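Local coordinates for protein chitooligosaccharide oxidase (Gibberella zeae, PDB 6Y0R) that oxidises the C1 hydroxyl of chitooligosaccharides to the lactone with a covalently bound FAD, passing the electrons to molecular oxygen and releasing hydrogen peroxide, at residues 210-213 / 214-218; 455-458 / 459-463; 470-473 / 474-478. One frame throughout, in Å; residues are numbered along the deposited sequence.

In the fold
Contact 1 comes first along the chain, at the end of helix 203-212 and in the turn leading to strand 218-228 of the FAD-binding PCMH-type region. Contacts 2 and 3 follow on helices 454-462 and 466-476 of the berberine-like C-terminal region. Contact 1 touches both: its centre is about 15 Å from that of contact 2 and about 11 Å from that of contact 3. The centres of contacts 2 and 3 are about 17 Å apart, their nearest atoms about 6 Å. Trp462 of contact 2 meets Gly211, and Lys473 of contact 3 meets Asn215, each by a probable hydrogen bond. Two C-terminal helices thus pack against the helix end and turn bordering the FAD adenine.

Contact 1 of 3, residues 210-213 / 214-218; sequences RGAG and ANFGV. With FAD (flavin-adenine dinucleotide), chain B.
Two N-H groups of Asn215, one from the backbone and one from the side chain, converge on the carbonyl oxygen of Ala212. Asn215 ND2 gives the straighter bond to Ala212 O, 3.0 Å at 162°, and Asn215 N reaches it at 3.3 Å; both come from the same face of that carbonyl. With chi1 at -79° the amide of Asn215 swings beside its own backbone N, which suits asparagine to bracing the type I beta turn from Ala212 to Asn215, while its OD1 is held by the backbone N of Ile488.

A water binds the loop from within, donating to Gly213 O (2.6 Å) and Gly217 O and accepting from Phe216 N, so three buried backbone groups are satisfied together.

Apolar contact is slight, Ala212 CB lying 4.5 Å from Phe216 CE2. The same CE2 makes van der Waals contact with Ala212 O at 3.4 Å. The CB of Asn215 lies over the centre of the Phe216 ring, which also packs on Leu469 and Val472 of helix 466-476. Gly211 and Gly217 have backbone angles that would press a side chain against the preceding carbonyl.

Glycine and alanine also leave room for the cofactor: Ala214 CA lies 3.5 Å from FAD N3A, and Gly217 O 3.5 Å from FAD C2A. This compact turn between helix and strand forms part of the adenosine pocket of a PCMH-type FAD-binding domain.

Contact 2 of 3, residues 455-458 / 459-463; sequences DRAT and EMYWG
Tyr461 N donates to Ala457 O over 2.9 Å, a helical bond running nearly along the C=O axis. The same oxygen sits over one face of the Tyr461 ring, with CD2 at 3.2 Å, and Ala457 CB touches CE2 of that ring. The small methyl of alanine suits the place, since the broad phenol lies back along the helix beside it. Glu459, Met460 and Trp462 donate in the same i to i+4 pattern, to Asp455, Arg456 and Thr458 respectively.

One turn apart, Arg456 and Met460 meet through the sulfur-bound methyl. Arg456 is extended from CG to NE, while Met460 is bent at chi2 (-78°), which carries CE over one face of the guanidinium, 3.2 Å from Arg456 NH1. Glu459 OE1 lies 4.3 Å from Arg456 NH2, well out of the guanidinium plane, so the opposite charges may attract but no N-H points at the carboxylate. Arg456 and Glu459, both exposed, suit the solvent side, while Met460 is buried and lends its methyl to the guanidinium face.

On the buried side, Thr458 CG2 approaches the six-membered part of the Trp462 indole at CE3, 3.7 Å away, and the Tyr461 CB covers the centre of an indole face. Threonine serves both needs here: its methyl packs on the indole while OG1 bonds to Gln486 O.

Gly463 is the first residue to leave helical angles; its positive phi (48°) is one that glycine adopts readily, and its N still donates to Glu459 O. Tyr461 OH is hydrogen-bonded to Gln486 OE1 and to the backbone N of Asp449, and Trp462 NE1 to Gly211 O, so helix 454-462 rests on the C-terminal loop beyond helix 466-476 and on the end of helix 203-212.

Contact 3 of 3, residues 470-473 / 474-478; sequences EAVK and AKYDP
A salt bridge joins Lys473 and Asp477, four residues apart, with Lys473 NZ 2.8 Å from Asp477 OD2. The two side chains run side by side in the same direction. Lys473 bends at chi2 (84°), and this turn lays the otherwise extended chain alongside the aspartate, bringing CE within 3.3 Å of OD2. The oxygen is met on its anti side, 18° out of the carboxylate plane. Both partners are buried and have further bonds: the ammonium also donates to Asn215 O, while the carboxylate takes the backbone N-H groups of Leu481 and Phe482, one on each oxygen. Three outside bonds, one on the lysine and two on the aspartate, thus hold the pair in place, and the ammonium would probably favour the charged form of Asp477.

Backbone bonds carry the helix up to this point. Tyr476 N reaches Val472 O at 3.0 Å, and Asp477 N closes the last turn on Lys473 O at 2.7 Å. Asp477 then leaves helical angles, and Pro478, which has no N-H to offer, follows where the helical ladder stops.

Apolar packing lies on the inner face, where Val472 CG1 touches Tyr476 CD2 at 3.7 Å; the branch of valine reaches the ring without a long chain. Lys475, extended beyond CG, passes its CG over the rim of one face of the Tyr476 ring, and its NZ pairs with Asp204, which also accepts from Tyr476 OH.

The i to i+4 Lys-Asp salt bridge closes the C-terminal end of helix 466-476 in the berberine-like region, and the bond of its lysine to Asn215 O joins that end to the turn bordering the FAD adenine.

Contact 1 of 3, residues 210-213 / 214-218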
loop_
_atom_site.group_PDB
_atom_site.type_symbol
_atom_site.label_atom_id
_atom_site.label_comp_id
_atom_site.label_asym_id
_atom_site.label_seq_id
_atom_site.Cartn_x
_atom_site.Cartn_y
_atom_site.Cartn_z
ATOM N N ARG A 210 6.276 -7.138 -8.924
ATOM C CA ARG A 210 6.069 -7.548 -7.512
ATOM C C ARG A 210 6.878 -6.590 -6.640
ATOM O O ARG A 210 7.833 -7.018 -6.001
ATOM C CB ARG A 210 6.366 -9.039 -7.311
ATOM C CG ARG A 210 5.358 -9.952 -8.011
ATOM C CD ARG A 210 5.608 -11.405 -7.652
ATOM N NE ARG A 210 6.900 -11.753 -8.245
ATOM C CZ ARG A 210 7.700 -12.767 -7.875
ATOM N NH1 ARG A 210 8.871 -12.923 -8.505
ATOM N NH2 ARG A 210 7.376 -13.565 -6.860
ATOM N N GLY A 211 6.506 -5.304 -6.659
ATOM C CA GLY A 211 7.049 -4.319 -5.714
ATOM C C GLY A 211 7.329 -2.987 -6.375
ATOM O O GLY A 211 7.389 -1.941 -5.645
ATOM N N ALA A 212 7.513 -2.956 -7.700
ATOM C CA ALA A 212 7.784 -1.701 -8.448
ATOM C C ALA A 212 6.916 -1.678 -9.701
ATOM O O ALA A 212 7.299 -1.179 -10.758
ATOM C CB ALA A 212 9.272 -1.628 -8.756
ATOM N N GLY A 213 5.686 -2.167 -9.562
ATOM C CA GLY A 213 4.831 -2.480 -10.716
ATOM C C GLY A 213 4.187 -1.307 -11.431
ATOM O O GLY A 213 3.383 -1.598 -12.339
ATOM N N ALA A 214 4.487 -0.044 -11.134
ATOM C CA ALA A 214 4.024 1.104 -11.946
ATOM C C ALA A 214 4.979 1.376 -13.126
ATOM O O ALA A 214 4.610 2.169 -13.995
ATOM C CB ALA A 214 3.877 2.329 -11.110
ATOM N N ASN A 215 6.121 0.705 -13.154
ATOM C CA ASN A 215 7.289 1.149 -13.985
ATOM C C ASN A 215 7.273 0.536 -15.390
ATOM O O ASN A 215 8.067 1.024 -16.214
ATOM C CB ASN A 215 8.616 0.799 -13.304
ATOM C CG ASN A 215 8.960 1.770 -12.209
ATOM O OD1 ASN A 215 9.366 2.879 -12.507
ATOM N ND2 ASN A 215 8.733 1.398 -10.953
ATOM N N PHE A 216 6.452 -0.480 -15.694
ATOM C CA PHE A 216 6.754 -1.389 -16.839
ATOM C C PHE A 216 5.580 -1.483 -17.807
ATOM O O PHE A 216 5.649 -2.357 -18.690
ATOM C CB PHE A 216 7.204 -2.753 -16.326
ATOM C CG PHE A 216 8.302 -2.673 -15.293
ATOM C CD1 PHE A 216 9.577 -2.254 -15.635
ATOM C CD2 PHE A 216 8.061 -2.981 -13.967
ATOM C CE1 PHE A 216 10.588 -2.193 -14.699
ATOM C CE2 PHE A 216 9.074 -2.912 -13.035
ATOM C CZ PHE A 216 10.326 -2.489 -13.386
ATOM N N GLY A 217 4.567 -0.636 -17.664
ATOM C CA GLY A 217 3.345 -0.730 -18.481
ATOM C C GLY A 217 2.105 -0.812 -17.617
ATOM O O GLY A 217 2.196 -0.593 -16.415
ATOM N N VAL A 218 0.962 -1.092 -18.233
ATOM C CA VAL A 218 -0.340 -1.166 -17.509
ATOM C C VAL A 218 -0.599 -2.630 -17.177
ATOM O O VAL A 218 -0.781 -3.464 -18.076
ATOM C CB VAL A 218 -1.499 -0.550 -18.290
ATOM C CG1 VAL A 218 -2.762 -0.601 -17.427
ATOM C CG2 VAL A 218 -1.250 0.868 -18.776
HETATM P PA FAD B . -3.568 4.417 -7.491
HETATM O O1A FAD B . -3.403 5.822 -7.078
HETATM O O2A FAD B . -4.558 4.059 -8.526
HETATM O O5B FAD B . -2.171 3.803 -7.945
HETATM C C5B FAD B . -1.052 3.724 -7.062
HETATM C C4B FAD B . 0.220 3.564 -7.875
HETATM O O4B FAD B . 0.175 2.309 -8.600
HETATM C C3B FAD B . 0.499 4.617 -8.967
HETATM O O3B FAD B . 1.906 4.730 -9.220
HETATM C C2B FAD B . -0.187 4.011 -10.183
HETATM O O2B FAD B . 0.254 4.534 -11.439
HETATM C C1B FAD B . 0.150 2.556 -10.001
HETATM N N9A FAD B . -0.792 1.631 -10.612
HETATM C C8A FAD B . -2.090 1.426 -10.223
HETATM N N7A FAD B . -2.707 0.522 -10.973
HETATM C C5A FAD B . -1.751 0.131 -11.904
HETATM C C6A FAD B . -1.788 -0.786 -12.971
HETATM N N6A FAD B . -2.876 -1.516 -13.232
HETATM N N1A FAD B . -0.675 -0.930 -13.744
HETATM C C2A FAD B . 0.386 -0.154 -13.446
HETATM N N3A FAD B . 0.544 0.725 -12.451
HETATM C C4A FAD B . -0.573 0.830 -11.706
HETATM N N1 FAD B . -1.726 0.100 2.205
HETATM C C2 FAD B . -1.432 -1.047 2.833
HETATM O O2 FAD B . -0.397 -1.730 2.497
HETATM N N3 FAD B . -2.262 -1.511 3.814
HETATM C C4 FAD B . -3.411 -0.852 4.220
HETATM O O4 FAD B . -4.133 -1.335 5.110
HETATM C C4X FAD B . -3.751 0.356 3.565
HETATM N N5 FAD B . -4.882 0.986 3.891
HETATM C C5X FAD B . -5.246 2.081 3.140
HETATM C C6 FAD B . -6.481 2.728 3.413
HETATM C C7 FAD B . -6.872 3.846 2.695
HETATM C C7M FAD B . -8.177 4.549 3.010
HETATM C C8 FAD B . -6.037 4.328 1.604
HETATM C C8M FAD B . -6.447 5.467 0.692
HETATM C C9 FAD B . -4.796 3.698 1.379
HETATM C C9A FAD B . -4.387 2.589 2.133
HETATM N N10 FAD B . -3.166 1.946 1.864
HETATM C C10 FAD B . -2.818 0.777 2.550
HETATM C "C1'" FAD B . -2.233 2.450 0.851
HETATM C "C2'" FAD B . -2.466 1.777 -0.503
HETATM O "O2'" FAD B . -1.927 0.453 -0.509
HETATM C "C3'" FAD B . -1.794 2.618 -1.558
HETATM O "O3'" FAD B . -2.428 3.916 -1.496
HETATM C "C4'" FAD B . -1.952 1.967 -2.933
HETATM O "O4'" FAD B . -0.876 2.331 -3.817
HETATM C "C5'" FAD B . -3.271 2.374 -3.525
HETATM O "O5'" FAD B . -3.549 1.631 -4.727
HETATM P P FAD B . -4.627 2.234 -5.721
HETATM O O1P FAD B . -4.768 1.311 -6.873
HETATM O O2P FAD B . -5.865 2.646 -5.013
HETATM O O3P FAD B . -3.909 3.630 -6.126
HETATM O O HOH W 1 4.218 -1.993 -14.819
#

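Contact 2 of 3, residues 455-458 / 459-463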
loop_
_atom_site.group_PDB
_atom_site.type_symbol
_atom_site.label_atom_id
_atom_site.label_comp_id
_atom_site.label_asym_id
_atom_site.label_seq_id
_atom_site.Cartn_x
_atom_site.Cartn_y
_atom_site.Cartn_z
ATOM N N ASP A 455 15.768 11.053 -6.209
ATOM C CA ASP A 455 16.602 9.835 -6.217
ATOM C C ASP A 455 16.781 9.237 -4.806
ATOM O O ASP A 455 16.980 7.995 -4.692
ATOM C CB ASP A 455 17.949 10.072 -6.897
ATOM C CG ASP A 455 17.822 10.080 -8.419
ATOM O OD1 ASP A 455 16.709 9.733 -8.935
ATOM O OD2 ASP A 455 18.836 10.409 -9.097
ATOM N N ARG A 456 16.741 9.934 -3.830
ATOM C CA ARG A 456 16.689 9.443 -2.436
ATOM C C ARG A 456 15.384 8.654 -2.218
ATOM O O ARG A 456 15.433 7.649 -1.519
ATOM C CB ARG A 456 16.857 10.629 -1.494
ATOM C CG ARG A 456 16.938 10.195 -0.035
ATOM C CD ARG A 456 17.203 11.388 0.863
ATOM N NE ARG A 456 17.240 10.887 2.234
ATOM C CZ ARG A 456 18.275 10.329 2.852
ATOM N NH1 ARG A 456 18.116 9.938 4.104
ATOM N NH2 ARG A 456 19.436 10.137 2.242
ATOM N N ALA A 457 14.315 9.010 -2.900
ATOM C CA ALA A 457 13.024 8.285 -2.762
ATOM C C ALA A 457 13.196 6.899 -3.365
ATOM O O ALA A 457 12.809 5.887 -2.764
ATOM C CB ALA A 457 11.919 9.055 -3.432
ATOM N N THR A 458 13.779 6.820 -4.548
ATOM C CA THR A 458 13.966 5.525 -5.230
ATOM C C THR A 458 14.805 4.585 -4.336
ATOM O O THR A 458 14.493 3.352 -4.131
ATOM C CB THR A 458 14.449 5.875 -6.657
ATOM O OG1 THR A 458 13.840 7.026 -7.273
ATOM C CG2 THR A 458 14.230 4.760 -7.623
ATOM N N GLU A 459 15.857 5.105 -3.693
ATOM C CA GLU A 459 16.671 4.291 -2.777
ATOM C C GLU A 459 15.863 3.918 -1.525
ATOM O O GLU A 459 16.037 2.783 -1.017
ATOM C CB GLU A 459 17.980 5.041 -2.476
ATOM C CG GLU A 459 18.746 4.441 -1.331
ATOM C CD GLU A 459 18.517 5.166 -0.003
ATOM O OE1 GLU A 459 18.828 6.419 0.088
ATOM O OE2 GLU A 459 18.027 4.508 0.946
ATOM N N MET A 460 15.051 4.832 -0.973
ATOM C CA MET A 460 14.233 4.529 0.230
ATOM C C MET A 460 13.242 3.393 -0.100
ATOM O O MET A 460 13.052 2.468 0.734
ATOM C CB MET A 460 13.443 5.747 0.682
ATOM C CG MET A 460 14.259 6.886 1.178
ATOM S SD MET A 460 14.783 6.538 2.830
ATOM C CE MET A 460 15.664 8.079 3.155
ATOM N N TYR A 461 12.603 3.468 -1.270
ATOM C CA TYR A 461 11.529 2.490 -1.582
ATOM C C TYR A 461 12.089 1.120 -1.978
ATOM O O TYR A 461 11.461 0.118 -1.565
ATOM C CB TYR A 461 10.602 2.989 -2.680
ATOM C CG TYR A 461 9.865 4.274 -2.388
ATOM C CD1 TYR A 461 9.420 4.574 -1.115
ATOM C CD2 TYR A 461 9.714 5.225 -3.382
ATOM C CE1 TYR A 461 8.758 5.763 -0.844
ATOM C CE2 TYR A 461 9.037 6.408 -3.136
ATOM C CZ TYR A 461 8.573 6.682 -1.862
ATOM O OH TYR A 461 7.963 7.880 -1.561
ATOM N N TRP A 462 13.189 1.070 -2.731
ATOM C CA TRP A 462 13.654 -0.196 -3.370
ATOM C C TRP A 462 15.088 -0.571 -2.962
ATOM O O TRP A 462 15.506 -1.672 -3.332
ATOM C CB TRP A 462 13.448 -0.154 -4.878
ATOM C CG TRP A 462 11.999 -0.023 -5.256
ATOM C CD1 TRP A 462 11.009 -0.949 -5.038
ATOM C CD2 TRP A 462 11.352 1.138 -5.789
ATOM N NE1 TRP A 462 9.812 -0.448 -5.478
ATOM C CE2 TRP A 462 9.981 0.844 -5.907
ATOM C CE3 TRP A 462 11.804 2.389 -6.211
ATOM C CZ2 TRP A 462 9.074 1.734 -6.464
ATOM C CZ3 TRP A 462 10.891 3.305 -6.695
ATOM C CH2 TRP A 462 9.545 2.978 -6.819
ATOM N N GLY A 463 15.826 0.294 -2.246
ATOM C CA GLY A 463 17.131 -0.072 -1.672
ATOM C C GLY A 463 18.039 -0.747 -2.677
ATOM O O GLY A 463 18.222 -0.268 -3.833
#

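Contact 3 of 3, residues 470-473 / 474-478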
loop_
_atom_site.group_PDB
_atom_site.type_symbol
_atom_site.label_atom_id
_atom_site.label_comp_id
_atom_site.label_asym_id
_atom_site.label_seq_id
_atom_site.Cartn_x
_atom_site.Cartn_y
_atom_site.Cartn_z
ATOM N N GLU A 470 16.521 -0.950 -12.632
ATOM C CA GLU A 470 16.918 -0.076 -13.775
ATOM C C GLU A 470 17.170 -0.908 -15.033
ATOM O O GLU A 470 16.840 -0.436 -16.121
ATOM C CB GLU A 470 18.156 0.736 -13.404
ATOM C CG GLU A 470 17.881 1.738 -12.302
ATOM C CD GLU A 470 19.089 2.496 -11.801
ATOM O OE1 GLU A 470 20.208 1.960 -11.925
ATOM O OE2 GLU A 470 18.905 3.565 -11.230
ATOM N N ALA A 471 17.710 -2.103 -14.877
ATOM C CA ALA A 471 17.951 -3.002 -16.026
ATOM C C ALA A 471 16.613 -3.516 -16.577
ATOM O O ALA A 471 16.407 -3.554 -17.819
ATOM C CB ALA A 471 18.877 -4.098 -15.611
ATOM N N VAL A 472 15.675 -3.874 -15.680
ATOM C CA VAL A 472 14.328 -4.276 -16.139
ATOM C C VAL A 472 13.680 -3.112 -16.867
ATOM O O VAL A 472 13.018 -3.302 -17.884
ATOM C CB VAL A 472 13.505 -4.840 -14.959
ATOM C CG1 VAL A 472 12.131 -5.266 -15.416
ATOM C CG2 VAL A 472 14.234 -6.018 -14.326
ATOM N N LYS A 473 13.819 -1.907 -16.332
ATOM C CA LYS A 473 13.216 -0.700 -16.899
ATOM C C LYS A 473 13.784 -0.453 -18.301
ATOM O O LYS A 473 13.018 -0.135 -19.188
ATOM C CB LYS A 473 13.480 0.447 -15.928
ATOM C CG LYS A 473 12.905 1.785 -16.325
ATOM C CD LYS A 473 11.456 1.942 -15.935
ATOM C CE LYS A 473 10.859 3.172 -16.534
ATOM N NZ LYS A 473 9.462 3.329 -16.125
ATOM N N ALA A 474 15.095 -0.578 -18.470
ATOM C CA ALA A 474 15.752 -0.381 -19.782
ATOM C C ALA A 474 15.178 -1.383 -20.798
ATOM O O ALA A 474 15.027 -1.017 -21.964
ATOM C CB ALA A 474 17.248 -0.521 -19.610
ATOM N N LYS A 475 14.814 -2.593 -20.365
ATOM C CA LYS A 475 14.287 -3.653 -21.265
ATOM C C LYS A 475 12.826 -3.378 -21.630
ATOM O O LYS A 475 12.453 -3.535 -22.794
ATOM C CB LYS A 475 14.357 -5.010 -20.583
ATOM C CG LYS A 475 13.910 -6.171 -21.451
ATOM C CD LYS A 475 14.143 -7.472 -20.848
ATOM C CE LYS A 475 13.504 -8.546 -21.704
ATOM N NZ LYS A 475 13.573 -9.832 -21.008
ATOM N N TYR A 476 11.973 -3.032 -20.667
ATOM C CA TYR A 476 10.505 -2.941 -20.897
ATOM C C TYR A 476 10.021 -1.513 -21.101
ATOM O O TYR A 476 9.033 -1.331 -21.794
ATOM C CB TYR A 476 9.771 -3.657 -19.751
ATOM C CG TYR A 476 9.995 -5.146 -19.757
ATOM C CD1 TYR A 476 9.369 -5.938 -20.706
ATOM C CD2 TYR A 476 10.843 -5.780 -18.867
ATOM C CE1 TYR A 476 9.557 -7.304 -20.736
ATOM C CE2 TYR A 476 11.010 -7.157 -18.855
ATOM C CZ TYR A 476 10.403 -7.917 -19.840
ATOM O OH TYR A 476 10.551 -9.274 -19.917
ATOM N N ASP A 477 10.668 -0.491 -20.524
ATOM C CA ASP A 477 10.210 0.900 -20.744
ATOM C C ASP A 477 11.428 1.767 -20.978
ATOM O O ASP A 477 11.727 2.658 -20.202
ATOM C CB ASP A 477 9.375 1.445 -19.594
ATOM C CG ASP A 477 8.741 2.819 -19.793
ATOM O OD1 ASP A 477 8.561 3.252 -20.961
ATOM O OD2 ASP A 477 8.433 3.515 -18.752
ATOM N N PRO A 478 12.179 1.522 -22.076
ATOM C CA PRO A 478 13.396 2.296 -22.357
ATOM C C PRO A 478 13.181 3.800 -22.556
ATOM O O PRO A 478 14.092 4.592 -22.258
ATOM C CB PRO A 478 13.906 1.682 -23.678
ATOM C CG PRO A 478 12.729 0.981 -24.252
ATOM C CD PRO A 478 11.942 0.468 -23.060
#